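Local coordinates for protein exosome complex component Rrp41 (Archaeoglobus fulgidus, PDB 3M7N) that probably serves as the catalytic 3'-to-5' exoribonuclease subunit of the archaeal exosome, degrading RNA and also able to synthesize heteromeric RNA tails, at residues F109-I123 and S145-I159. The protein carries 1 engineered substitution. Sequence-based numbering, arbitrary orientation.
Sequences FEAVIMKELFPRSAI and SVALVDAGVPMKGMI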
loop_
_atom_site.group_PDB
_atom_site.type_symbol
_atom_site.label_atom_id
_atom_site.label_comp_id
_atom_site.label_asym_id
_atom_site.label_seq_id
_atom_site.Cartn_x
_atom_site.Cartn_y
_atom_site.Cartn_z
ATOM N N PHE E 109 1.433 26.489 4.944
ATOM C CA PHE E 109 1.485 26.963 3.564
ATOM C C PHE E 109 0.139 26.919 2.862
ATOM O O PHE E 109 -0.107 27.701 1.932
ATOM C CB PHE E 109 2.581 26.243 2.781
ATOM C CG PHE E 109 3.969 26.666 3.179
ATOM C CD1 PHE E 109 4.744 25.870 4.001
ATOM C CD2 PHE E 109 4.480 27.899 2.763
ATOM C CE1 PHE E 109 6.030 26.279 4.384
ATOM C CE2 PHE E 109 5.743 28.299 3.129
ATOM C CZ PHE E 109 6.523 27.492 3.941
ATOM N N GLU E 110 -0.739 26.015 3.308
ATOM C CA GLU E 110 -2.065 25.905 2.697
ATOM C C GLU E 110 -2.760 27.223 2.903
ATOM O O GLU E 110 -3.555 27.666 2.084
ATOM C CB GLU E 110 -2.889 24.777 3.324
ATOM C CG GLU E 110 -2.361 23.392 2.999
ATOM C CD GLU E 110 -3.264 22.277 3.497
ATOM O OE1 GLU E 110 -3.601 22.237 4.710
ATOM O OE2 GLU E 110 -3.631 21.428 2.666
ATOM N N ALA E 111 -2.413 27.854 4.015
ATOM C CA ALA E 111 -2.973 29.145 4.408
ATOM C C ALA E 111 -2.505 30.320 3.532
ATOM O O ALA E 111 -2.991 31.438 3.683
ATOM C CB ALA E 111 -2.634 29.411 5.889
ATOM N N VAL E 112 -1.579 30.070 2.608
ATOM C CA VAL E 112 -0.879 31.158 1.951
ATOM C C VAL E 112 -0.645 31.002 0.435
ATOM O O VAL E 112 -0.683 31.978 -0.310
ATOM C CB VAL E 112 0.437 31.426 2.699
ATOM C CG1 VAL E 112 1.471 32.014 1.788
ATOM C CG2 VAL E 112 0.172 32.338 3.895
ATOM N N ILE E 113 -0.391 29.782 -0.016
ATOM C CA ILE E 113 -0.267 29.521 -1.445
ATOM C C ILE E 113 -1.613 29.730 -2.122
ATOM O O ILE E 113 -2.638 29.285 -1.621
ATOM C CB ILE E 113 0.233 28.072 -1.712
ATOM C CG1 ILE E 113 1.712 27.949 -1.331
ATOM C CG2 ILE E 113 -0.008 27.681 -3.158
ATOM C CD1 ILE E 113 2.191 26.523 -1.079
ATOM N N MET E 114 -1.622 30.435 -3.248
ATOM C CA MET E 114 -2.858 30.594 -4.014
ATOM C C MET E 114 -3.166 29.313 -4.806
ATOM O O MET E 114 -2.974 29.242 -6.019
ATOM C CB MET E 114 -2.783 31.821 -4.930
ATOM C CG MET E 114 -2.519 33.124 -4.185
ATOM S SD MET E 114 -2.381 34.537 -5.297
ATOM C CE MET E 114 -4.043 34.608 -5.975
ATOM N N LYS E 115 -3.647 28.296 -4.107
ATOM C CA LYS E 115 -3.836 26.995 -4.734
ATOM C C LYS E 115 -4.982 26.962 -5.757
ATOM O O LYS E 115 -4.960 26.161 -6.692
ATOM C CB LYS E 115 -3.958 25.893 -3.685
ATOM C CG LYS E 115 -4.820 26.253 -2.502
ATOM C CD LYS E 115 -4.264 25.616 -1.258
ATOM C CE LYS E 115 -5.320 25.486 -0.174
ATOM N NZ LYS E 115 -4.801 24.539 0.867
ATOM N N GLU E 116 -5.953 27.855 -5.610
ATOM C CA GLU E 116 -7.043 27.941 -6.588
ATOM C C GLU E 116 -6.564 28.129 -8.030
ATOM O O GLU E 116 -7.315 27.913 -8.981
ATOM C CB GLU E 116 -8.003 29.076 -6.234
ATOM C CG GLU E 116 -8.851 28.808 -5.007
ATOM C CD GLU E 116 -8.050 28.872 -3.723
ATOM O OE1 GLU E 116 -8.365 28.085 -2.793
ATOM O OE2 GLU E 116 -7.104 29.705 -3.652
ATOM N N LEU E 117 -5.319 28.549 -8.189
ATOM C CA LEU E 117 -4.794 28.844 -9.515
ATOM C C LEU E 117 -4.402 27.586 -10.257
ATOM O O LEU E 117 -4.248 27.602 -11.472
ATOM C CB LEU E 117 -3.584 29.758 -9.405
ATOM C CG LEU E 117 -3.939 31.187 -9.016
ATOM C CD1 LEU E 117 -2.677 31.975 -8.741
ATOM C CD2 LEU E 117 -4.760 31.831 -10.123
ATOM N N PHE E 118 -4.223 26.497 -9.523
ATOM C CA PHE E 118 -3.740 25.274 -10.139
ATOM C C PHE E 118 -4.608 24.068 -9.781
ATOM O O PHE E 118 -4.153 23.137 -9.119
ATOM C CB PHE E 118 -2.271 25.037 -9.774
ATOM C CG PHE E 118 -1.406 26.236 -9.989
ATOM C CD1 PHE E 118 -0.907 26.946 -8.914
ATOM C CD2 PHE E 118 -1.128 26.683 -11.269
ATOM C CE1 PHE E 118 -0.124 28.068 -9.111
ATOM C CE2 PHE E 118 -0.345 27.803 -11.469
ATOM C CZ PHE E 118 0.158 28.492 -10.384
ATOM N N PRO E 119 -5.869 24.087 -10.232
ATOM C CA PRO E 119 -6.769 22.951 -10.026
ATOM C C PRO E 119 -6.110 21.666 -10.500
ATOM O O PRO E 119 -5.275 21.686 -11.421
ATOM C CB PRO E 119 -7.956 23.271 -10.933
ATOM C CG PRO E 119 -7.917 24.739 -11.118
ATOM C CD PRO E 119 -6.480 25.146 -11.055
ATOM N N ARG E 120 -6.472 20.565 -9.852
ATOM C CA ARG E 120 -6.011 19.246 -10.263
ATOM C C ARG E 120 -4.504 19.204 -10.381
ATOM O O ARG E 120 -3.975 18.460 -11.199
ATOM C CB ARG E 120 -6.626 18.841 -11.609
ATOM C CG ARG E 120 -8.135 19.023 -11.699
ATOM C CD ARG E 120 -8.647 18.724 -13.105
ATOM N NE ARG E 120 -7.884 19.441 -14.129
ATOM C CZ ARG E 120 -8.197 20.649 -14.599
ATOM N NH1 ARG E 120 -7.440 21.225 -15.528
ATOM N NH2 ARG E 120 -9.267 21.289 -14.139
ATOM N N SER E 121 -3.812 20.010 -9.578
ATOM C CA SER E 121 -2.354 19.974 -9.549
ATOM C C SER E 121 -1.812 19.627 -8.175
ATOM O O SER E 121 -2.543 19.588 -7.186
ATOM C CB SER E 121 -1.758 21.304 -10.016
ATOM O OG SER E 121 -1.571 21.309 -11.424
ATOM N N ALA E 122 -0.521 19.349 -8.121
ATOM C CA ALA E 122 0.142 19.223 -6.843
ATOM C C ALA E 122 1.328 20.166 -6.809
ATOM O O ALA E 122 2.034 20.335 -7.812
ATOM C CB ALA E 122 0.582 17.801 -6.590
ATOM N N ILE E 123 1.518 20.804 -5.660
ATOM C CA ILE E 123 2.740 21.517 -5.381
ATOM C C ILE E 123 3.391 20.818 -4.217
ATOM O O ILE E 123 2.843 20.810 -3.110
ATOM C CB ILE E 123 2.459 22.989 -5.026
ATOM C CG1 ILE E 123 1.954 23.730 -6.267
ATOM C CG2 ILE E 123 3.709 23.651 -4.445
ATOM C CD1 ILE E 123 1.196 24.996 -5.948
ATOM N N SER E 145 9.799 28.561 2.421
ATOM C CA SER E 145 9.177 29.778 1.877
ATOM C C SER E 145 10.088 30.428 0.850
ATOM O O SER E 145 9.626 30.965 -0.159
ATOM C CB SER E 145 8.820 30.781 2.994
ATOM O OG SER E 145 7.975 31.842 2.522
ATOM N N VAL E 146 11.395 30.380 1.111
ATOM C CA VAL E 146 12.369 30.866 0.133
ATOM C C VAL E 146 12.261 30.031 -1.143
ATOM O O VAL E 146 12.120 30.587 -2.241
ATOM C CB VAL E 146 13.825 30.873 0.681
ATOM C CG1 VAL E 146 14.832 31.117 -0.446
ATOM C CG2 VAL E 146 13.979 31.924 1.749
ATOM N N ALA E 147 12.277 28.702 -0.988
ATOM C CA ALA E 147 12.157 27.791 -2.137
ATOM C C ALA E 147 10.875 28.019 -2.939
ATOM O O ALA E 147 10.883 28.008 -4.175
ATOM C CB ALA E 147 12.276 26.324 -1.707
ATOM N N LEU E 148 9.771 28.223 -2.229
ATOM C CA LEU E 148 8.505 28.507 -2.891
ATOM C C LEU E 148 8.616 29.775 -3.726
ATOM O O LEU E 148 8.171 29.808 -4.879
ATOM C CB LEU E 148 7.358 28.598 -1.878
ATOM C CG LEU E 148 6.879 27.247 -1.306
ATOM C CD1 LEU E 148 5.953 27.421 -0.117
ATOM C CD2 LEU E 148 6.212 26.386 -2.382
ATOM N N VAL E 149 9.238 30.810 -3.168
ATOM C CA VAL E 149 9.346 32.060 -3.908
ATOM C C VAL E 149 10.268 31.891 -5.100
ATOM O O VAL E 149 9.993 32.398 -6.180
ATOM C CB VAL E 149 9.816 33.240 -3.018
ATOM C CG1 VAL E 149 10.061 34.475 -3.868
ATOM C CG2 VAL E 149 8.775 33.539 -1.949
ATOM N N ASP E 150 11.350 31.149 -4.886
ATOM C CA ASP E 150 12.318 30.849 -5.932
ATOM C C ASP E 150 11.640 30.118 -7.103
ATOM O O ASP E 150 11.972 30.346 -8.269
ATOM C CB ASP E 150 13.473 30.030 -5.347
ATOM C CG ASP E 150 14.587 29.748 -6.364
ATOM O OD1 ASP E 150 15.143 28.626 -6.351
ATOM O OD2 ASP E 150 14.925 30.643 -7.162
ATOM N N ALA E 151 10.669 29.262 -6.787
ATOM C CA ALA E 151 9.902 28.545 -7.811
ATOM C C ALA E 151 8.742 29.373 -8.342
ATOM O O ALA E 151 7.962 28.910 -9.161
ATOM C CB ALA E 151 9.395 27.194 -7.268
ATOM N N GLY E 152 8.614 30.603 -7.868
ATOM C CA GLY E 152 7.601 31.494 -8.407
ATOM C C GLY E 152 6.163 31.058 -8.177
ATOM O O GLY E 152 5.281 31.418 -8.944
ATOM N N VAL E 153 5.891 30.290 -7.128
ATOM C CA VAL E 153 4.495 29.944 -6.897
ATOM C C VAL E 153 3.788 31.053 -6.122
ATOM O O VAL E 153 4.233 31.460 -5.051
ATOM C CB VAL E 153 4.315 28.544 -6.267
ATOM C CG1 VAL E 153 5.638 27.823 -6.196
ATOM C CG2 VAL E 153 3.627 28.612 -4.921
ATOM N N PRO E 154 2.698 31.566 -6.695
ATOM C CA PRO E 154 1.957 32.715 -6.166
ATOM C C PRO E 154 1.539 32.500 -4.714
ATOM O O PRO E 154 1.028 31.433 -4.362
ATOM C CB PRO E 154 0.737 32.796 -7.088
ATOM C CG PRO E 154 1.203 32.186 -8.371
ATOM C CD PRO E 154 2.119 31.061 -7.949
ATOM N N MET E 155 1.770 33.510 -3.883
ATOM C CA MET E 155 1.505 33.419 -2.446
ATOM C C MET E 155 0.965 34.748 -1.928
ATOM O O MET E 155 1.225 35.803 -2.519
ATOM C CB MET E 155 2.786 33.052 -1.683
ATOM C CG MET E 155 3.130 31.565 -1.672
ATOM S SD MET E 155 4.848 31.214 -1.194
ATOM C CE MET E 155 4.838 31.434 0.582
ATOM N N LYS E 156 0.200 34.696 -0.837
ATOM C CA LYS E 156 -0.324 35.905 -0.210
ATOM C C LYS E 156 0.832 36.759 0.307
ATOM O O LYS E 156 0.774 37.976 0.296
ATOM C CB LYS E 156 -1.244 35.550 0.959
ATOM C CG LYS E 156 -2.657 35.180 0.559
ATOM C CD LYS E 156 -3.420 34.595 1.745
ATOM C CE LYS E 156 -4.763 34.010 1.316
ATOM N NZ LYS E 156 -5.517 33.398 2.454
ATOM N N GLY E 157 1.877 36.094 0.770
ATOM C CA GLY E 157 3.051 36.758 1.273
ATOM C C GLY E 157 4.025 35.687 1.710
ATOM O O GLY E 157 3.899 34.540 1.326
ATOM N N MET E 158 4.985 36.051 2.538
ATOM C CA MET E 158 6.007 35.120 2.928
ATOM C C MET E 158 5.737 34.476 4.279
ATOM O O MET E 158 4.961 34.978 5.088
ATOM C CB MET E 158 7.358 35.830 2.926
ATOM C CG MET E 158 7.979 35.889 1.529
ATOM S SD MET E 158 9.172 34.560 1.444
ATOM C CE MET E 158 9.547 34.493 3.196
ATOM N N ILE E 159 6.394 33.357 4.514
ATOM C CA ILE E 159 6.233 32.649 5.748
ATOM C C ILE E 159 7.555 32.768 6.479
ATOM O O ILE E 159 8.608 32.476 5.922
ATOM C CB ILE E 159 5.881 31.161 5.481
ATOM C CG1 ILE E 159 4.421 31.026 5.039
ATOM C CG2 ILE E 159 6.125 30.326 6.702
ATOM C CD1 ILE E 159 3.405 31.444 6.105
HETATM O O HOH W 1 -5.395 31.373 4.312
#
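Two backbone bonds clamp Ile113 against Met155. Lys156 N donates to Val112 O at 2.9 Å with an N-H...O angle of 159°. Met114 N reaches Pro154 O at 3.0 Å, nearly straight at 171° although the donor stands above the carbonyl plane. Both bonds lie around one isolated beta bridge, and Val112 O also takes a CA-H...O contact from Met155. Phe109 O receives both Val112 N and Ile113 N. The extended Lys156 chain brings NZ only weakly to Ala111 O; a water is modelled between the two, but its leg to the carbonyl is too short to be trusted.

In this RNase PH-family chain, the bridge ties the linker after helix 96-110 to the one joining helix 136-150 to strand 158-167. Gly152, at positive phi, starts the second linker in a Schellman motif: its N bonds Val149 O, and Val153 N bonds Leu148 O. Ser145 OG, anti to its own N (chi1 -168°), accepts from Ile159 N at 3.0 Å.

The Phe109 ring meets Leu148 CD1 through CD2 (3.3 Å) and Ile159 CG1 through CE2 (3.6 Å), with Met155 CE at its edge. Replacing Phe109 with alanine would probably open a gap between Leu148 and Ile159 and leave the Met155 methyl freer to turn. Pro154 sets CB against Leu117 CD1 and its CD at the Phe118 ring edge, 3.9 Å from CE1.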